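PDB 5N4B: prolyl oligopeptidase, which cleaves peptide bonds after proline and also joins peptide ends into macrocycles during biosynthesis of the amanitin toxins of Galerina marginata. Local coordinates for residues G167-S179 with D191-F203. The protein carries 1 engineered substitution. Sequence-based numbering, arbitrary orientation.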
loop_
_atom_site.group_PDB
_atom_site.type_symbol
_atom_site.label_atom_id
_atom_site.label_comp_id
_atom_site.label_asym_id
_atom_site.label_seq_id
_atom_site.Cartn_x
_atom_site.Cartn_y
_atom_site.Cartn_z
ATOM N N GLY A 167 16.024 -7.964 -8.575
ATOM C CA GLY A 167 15.478 -9.217 -8.064
ATOM C C GLY A 167 13.964 -9.242 -7.942
ATOM O O GLY A 167 13.333 -8.209 -7.725
ATOM N N ASP A 168 13.382 -10.433 -8.083
ATOM C CA ASP A 168 11.932 -10.610 -8.006
ATOM C C ASP A 168 11.450 -11.266 -6.705
ATOM O O ASP A 168 10.236 -11.396 -6.516
ATOM C CB ASP A 168 11.456 -11.464 -9.184
ATOM C CG ASP A 168 11.247 -10.672 -10.446
ATOM O OD1 ASP A 168 11.013 -9.451 -10.390
ATOM O OD2 ASP A 168 11.443 -11.312 -11.504
ATOM N N TYR A 169 12.355 -11.698 -5.833
ATOM C CA TYR A 169 12.065 -12.314 -4.549
ATOM C C TYR A 169 12.975 -11.692 -3.492
ATOM O O TYR A 169 13.968 -11.034 -3.798
ATOM C CB TYR A 169 12.315 -13.853 -4.573
ATOM C CG TYR A 169 11.471 -14.530 -5.645
ATOM C CD1 TYR A 169 10.194 -14.980 -5.381
ATOM C CD2 TYR A 169 11.953 -14.662 -6.918
ATOM C CE1 TYR A 169 9.404 -15.543 -6.377
ATOM C CE2 TYR A 169 11.187 -15.276 -7.922
ATOM C CZ TYR A 169 9.908 -15.679 -7.635
ATOM O OH TYR A 169 9.144 -16.246 -8.656
ATOM N N SER A 170 12.653 -11.924 -2.245
ATOM C CA SER A 170 13.486 -11.513 -1.129
ATOM C C SER A 170 14.140 -12.715 -0.471
ATOM O O SER A 170 13.742 -13.866 -0.671
ATOM C CB SER A 170 12.677 -10.768 -0.065
ATOM O OG SER A 170 12.044 -9.629 -0.635
ATOM N N THR A 171 15.171 -12.452 0.317
ATOM C CA THR A 171 15.914 -13.456 1.070
ATOM C C THR A 171 15.869 -13.072 2.535
ATOM O O THR A 171 16.112 -11.909 2.896
ATOM C CB THR A 171 17.373 -13.554 0.585
ATOM O OG1 THR A 171 17.344 -13.832 -0.827
ATOM C CG2 THR A 171 18.118 -14.590 1.334
ATOM N N ILE A 172 15.521 -14.030 3.382
ATOM C CA ILE A 172 15.426 -13.791 4.820
ATOM C C ILE A 172 16.716 -14.258 5.453
ATOM O O ILE A 172 17.178 -15.393 5.228
ATOM C CB ILE A 172 14.228 -14.500 5.457
ATOM C CG1 ILE A 172 12.920 -14.081 4.780
ATOM C CG2 ILE A 172 14.204 -14.157 6.939
ATOM C CD1 ILE A 172 11.734 -14.966 5.234
ATOM N N TYR A 173 17.294 -13.374 6.259
ATOM C CA TYR A 173 18.465 -13.609 7.082
ATOM C C TYR A 173 18.064 -13.506 8.547
ATOM O O TYR A 173 16.988 -12.992 8.883
ATOM C CB TYR A 173 19.603 -12.595 6.764
ATOM C CG TYR A 173 20.062 -12.696 5.343
ATOM C CD1 TYR A 173 20.977 -13.660 4.971
ATOM C CD2 TYR A 173 19.541 -11.875 4.368
ATOM C CE1 TYR A 173 21.378 -13.755 3.674
ATOM C CE2 TYR A 173 19.939 -11.979 3.050
ATOM C CZ TYR A 173 20.872 -12.930 2.719
ATOM O OH TYR A 173 21.249 -13.063 1.385
ATOM N N VAL A 174 18.918 -14.050 9.425
ATOM C CA VAL A 174 18.667 -14.061 10.848
ATOM C C VAL A 174 19.941 -13.661 11.569
ATOM O O VAL A 174 21.037 -14.172 11.268
ATOM C CB VAL A 174 18.202 -15.434 11.357
ATOM C CG1 VAL A 174 17.850 -15.392 12.877
ATOM C CG2 VAL A 174 17.047 -15.967 10.516
ATOM N N ARG A 175 19.783 -12.796 12.548
ATOM C CA ARG A 175 20.905 -12.411 13.396
ATOM C C ARG A 175 20.479 -12.299 14.849
ATOM O O ARG A 175 19.326 -12.041 15.176
ATOM C CB ARG A 175 21.587 -11.088 12.963
ATOM C CG ARG A 175 20.691 -9.872 13.199
ATOM C CD ARG A 175 21.158 -8.631 12.462
ATOM N NE ARG A 175 22.535 -8.311 12.759
ATOM C CZ ARG A 175 23.559 -8.478 11.927
ATOM N NH1 ARG A 175 23.430 -8.915 10.689
ATOM N NH2 ARG A 175 24.768 -8.204 12.368
ATOM N N SER A 176 21.442 -12.523 15.746
ATOM C CA SER A 176 21.214 -12.304 17.157
ATOM C C SER A 176 20.903 -10.840 17.424
ATOM O O SER A 176 21.515 -9.940 16.835
ATOM C CB SER A 176 22.492 -12.668 17.929
ATOM O OG SER A 176 22.324 -12.265 19.290
ATOM N N THR A 177 19.978 -10.582 18.348
ATOM C CA THR A 177 19.692 -9.228 18.769
ATOM C C THR A 177 20.856 -8.553 19.482
ATOM O O THR A 177 20.812 -7.334 19.696
ATOM C CB THR A 177 18.406 -9.168 19.608
ATOM O OG1 THR A 177 18.479 -9.999 20.793
ATOM C CG2 THR A 177 17.267 -9.633 18.749
ATOM N N SER A 178 21.849 -9.328 19.894
ATOM C CA SER A 178 23.065 -8.816 20.506
ATOM C C SER A 178 24.148 -8.506 19.489
ATOM O O SER A 178 25.248 -8.139 19.883
ATOM C CB SER A 178 23.616 -9.855 21.485
ATOM O OG SER A 178 24.081 -10.993 20.786
ATOM N N SER A 179 23.872 -8.660 18.185
ATOM C CA SER A 179 24.864 -8.454 17.127
ATOM C C SER A 179 24.371 -7.354 16.196
ATOM O O SER A 179 23.664 -7.640 15.215
ATOM C CB SER A 179 25.119 -9.750 16.365
ATOM O OG SER A 179 26.089 -9.583 15.350
ATOM N N ASP A 191 29.925 -9.635 9.332
ATOM C CA ASP A 191 28.541 -9.174 9.420
ATOM C C ASP A 191 27.920 -9.445 10.798
ATOM O O ASP A 191 27.344 -8.540 11.417
ATOM C CB ASP A 191 27.751 -9.777 8.264
ATOM C CG ASP A 191 26.247 -9.513 8.361
ATOM O OD1 ASP A 191 25.653 -9.724 9.447
ATOM O OD2 ASP A 191 25.687 -9.049 7.350
ATOM N N GLY A 192 28.050 -10.670 11.309
ATOM C CA GLY A 192 27.458 -11.056 12.570
ATOM C C GLY A 192 26.251 -11.950 12.413
ATOM O O GLY A 192 25.915 -12.680 13.355
ATOM N N ARG A 193 25.659 -12.013 11.228
ATOM C CA ARG A 193 24.474 -12.827 11.091
ATOM C C ARG A 193 24.828 -14.314 11.117
ATOM O O ARG A 193 25.968 -14.722 10.912
ATOM C CB ARG A 193 23.768 -12.523 9.774
ATOM C CG ARG A 193 24.576 -12.889 8.527
ATOM C CD ARG A 193 23.709 -12.760 7.278
ATOM N NE ARG A 193 24.422 -13.003 6.010
ATOM C CZ ARG A 193 24.553 -14.179 5.410
ATOM N NH1 ARG A 193 24.071 -15.308 5.941
ATOM N NH2 ARG A 193 25.179 -14.228 4.232
ATOM N N LEU A 194 23.822 -15.142 11.348
ATOM C CA LEU A 194 23.941 -16.582 11.151
ATOM C C LEU A 194 24.054 -16.933 9.674
ATOM O O LEU A 194 23.762 -16.125 8.807
ATOM C CB LEU A 194 22.673 -17.239 11.694
ATOM C CG LEU A 194 22.313 -17.005 13.131
ATOM C CD1 LEU A 194 21.071 -17.838 13.483
ATOM C CD2 LEU A 194 23.445 -17.386 14.041
ATOM N N SER A 195 24.504 -18.175 9.360
ATOM C CA SER A 195 24.639 -18.535 7.954
ATOM C C SER A 195 23.299 -18.814 7.286
ATOM O O SER A 195 23.263 -18.975 6.056
ATOM C CB SER A 195 25.546 -19.754 7.788
ATOM O OG SER A 195 24.950 -20.809 8.491
ATOM N N ASP A 196 22.204 -18.843 8.061
ATOM C CA ASP A 196 20.870 -19.081 7.509
ATOM C C ASP A 196 20.610 -18.145 6.336
ATOM O O ASP A 196 20.810 -16.943 6.453
ATOM C CB ASP A 196 19.816 -18.773 8.563
ATOM C CG ASP A 196 19.928 -19.637 9.820
ATOM O OD1 ASP A 196 21.057 -19.927 10.267
ATOM O OD2 ASP A 196 18.862 -19.981 10.400
ATOM N N GLU A 197 20.110 -18.678 5.228
ATOM C CA GLU A 197 19.747 -17.871 4.074
ATOM C C GLU A 197 18.481 -18.462 3.469
ATOM O O GLU A 197 18.513 -19.519 2.838
ATOM C CB GLU A 197 20.890 -17.832 3.063
ATOM C CG GLU A 197 20.562 -16.985 1.855
ATOM C CD GLU A 197 21.769 -16.736 0.966
ATOM O OE1 GLU A 197 22.332 -17.738 0.467
ATOM O OE2 GLU A 197 22.191 -15.557 0.835
ATOM N N VAL A 198 17.364 -17.801 3.676
ATOM C CA VAL A 198 16.063 -18.332 3.313
ATOM C C VAL A 198 15.589 -17.608 2.046
ATOM O O VAL A 198 15.059 -16.491 2.110
ATOM C CB VAL A 198 15.093 -18.191 4.489
ATOM C CG1 VAL A 198 13.729 -18.677 4.129
ATOM C CG2 VAL A 198 15.625 -18.944 5.694
ATOM N N LYS A 199 15.806 -18.208 0.892
ATOM C CA LYS A 199 15.563 -17.595 -0.404
ATOM C C LYS A 199 14.126 -17.821 -0.862
ATOM O O LYS A 199 13.369 -18.660 -0.336
ATOM C CB LYS A 199 16.525 -18.187 -1.437
ATOM C CG LYS A 199 17.981 -17.758 -1.154
ATOM C CD LYS A 199 18.963 -18.346 -2.166
ATOM C CE LYS A 199 18.706 -17.831 -3.589
ATOM N NZ LYS A 199 18.970 -16.387 -3.835
ATOM N N TRP A 200 13.745 -17.035 -1.870
ATOM C CA TRP A 200 12.517 -17.218 -2.639
ATOM C C TRP A 200 11.271 -16.776 -1.891
ATOM O O TRP A 200 10.165 -17.183 -2.195
ATOM C CB TRP A 200 12.377 -18.670 -3.171
ATOM C CG TRP A 200 13.627 -19.096 -3.889
ATOM C CD1 TRP A 200 14.550 -20.001 -3.457
ATOM C CD2 TRP A 200 14.099 -18.602 -5.125
ATOM N NE1 TRP A 200 15.570 -20.091 -4.350
ATOM C CE2 TRP A 200 15.331 -19.234 -5.384
ATOM C CE3 TRP A 200 13.606 -17.680 -6.052
ATOM C CZ2 TRP A 200 16.061 -19.005 -6.556
ATOM C CZ3 TRP A 200 14.348 -17.426 -7.187
ATOM C CH2 TRP A 200 15.565 -18.101 -7.429
ATOM N N PHE A 201 11.448 -15.875 -0.922
ATOM C CA PHE A 201 10.381 -15.395 -0.062
ATOM C C PHE A 201 9.603 -14.286 -0.758
ATOM O O PHE A 201 10.185 -13.322 -1.293
ATOM C CB PHE A 201 11.015 -14.861 1.231
ATOM C CG PHE A 201 10.090 -14.053 2.132
ATOM C CD1 PHE A 201 8.935 -14.589 2.606
ATOM C CD2 PHE A 201 10.427 -12.777 2.534
ATOM C CE1 PHE A 201 8.082 -13.837 3.432
ATOM C CE2 PHE A 201 9.613 -12.045 3.378
ATOM C CZ PHE A 201 8.456 -12.579 3.837
ATOM N N LYS A 202 8.276 -14.379 -0.719
ATOM C CA LYS A 202 7.443 -13.357 -1.315
ATOM C C LYS A 202 5.999 -13.520 -0.861
ATOM O O LYS A 202 5.524 -14.641 -0.684
ATOM C CB LYS A 202 7.495 -13.468 -2.852
ATOM C CG LYS A 202 7.115 -12.235 -3.653
ATOM C CD LYS A 202 7.312 -12.479 -5.144
ATOM C CE LYS A 202 7.190 -11.209 -5.898
ATOM N NZ LYS A 202 7.576 -11.397 -7.350
ATOM N N PHE A 203 5.313 -12.386 -0.690
ATOM C CA PHE A 203 3.852 -12.302 -0.510
ATOM C C PHE A 203 3.336 -12.919 0.786
ATOM O O PHE A 203 2.181 -13.358 0.846
ATOM C CB PHE A 203 3.077 -12.850 -1.722
ATOM C CG PHE A 203 3.312 -12.107 -3.017
ATOM C CD1 PHE A 203 3.350 -10.736 -3.050
ATOM C CD2 PHE A 203 3.471 -12.798 -4.201
ATOM C CE1 PHE A 203 3.540 -10.079 -4.267
ATOM C CE2 PHE A 203 3.643 -12.134 -5.416
ATOM C CZ PHE A 203 3.695 -10.764 -5.413
HETATM O O HOH W 1 8.228 -9.255 -9.131
HETATM O O HOH W 2 9.762 -10.540 -1.211
HETATM O O HOH W 3 15.702 -15.124 -3.029
HETATM O O HOH W 4 19.941 -14.441 -2.005
HETATM O O HOH W 5 21.254 -15.197 8.264
HETATM O O HOH W 6 23.833 -13.496 14.730
#
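The last two strands of a four-stranded antiparallel blade of the beta-propeller pair here, the edge strand 198-201 lying against 170-176. Ile172 and Val198 form a hydrogen-bonded pair, with Ile172 N to Val198 O at 2.8 Å. Two residues back along 170-176, Ser170 faces both Trp200 and Phe201, a G1 beta bulge, and Ser170 N reaches Phe201 O at 3.0 Å. On the face carrying Ile172 and Phe201, Ile172 CD1 sits over the Phe201 ring in a CH-pi contact, 3.7 Å from its centroid. Beyond the bulge, Trp200 turns the edge of its six-membered ring, at CE3, to one face of Tyr169, in an offset edge-to-face pair with planes at 68°. Lys202, its chain fully extended, crosses Tyr169 at about a right angle and brings NZ 2.8 Å from Asp168 O, in the carbonyl plane. NZ also forms a salt bridge with Asp232, and the Lys202 side chain lies near the catalytic His699. Midway, Tyr173 OH donates to the anti lone pair of Glu197 OE2 at 2.7 Å, while the Tyr173 ring turns its CE1 edge to one face of the Arg193 guanidinium, the planes 51° apart. At the far end, Arg175 bends at chi3 (-54°) and grips Asp191 end-on: NH1 meets the syn lone pair of OD1 at 2.7 Å, and NH2 comes from above the carbonyl plane of Asp191 O. NE and NH2 share Ser179 O, so bonds along two sides of the guanidinium fix its rotation and tie together Ser179 and Asp191, which flank helix 183-188; Arg175 probably stabilises the Asp191 carboxylate as an anion.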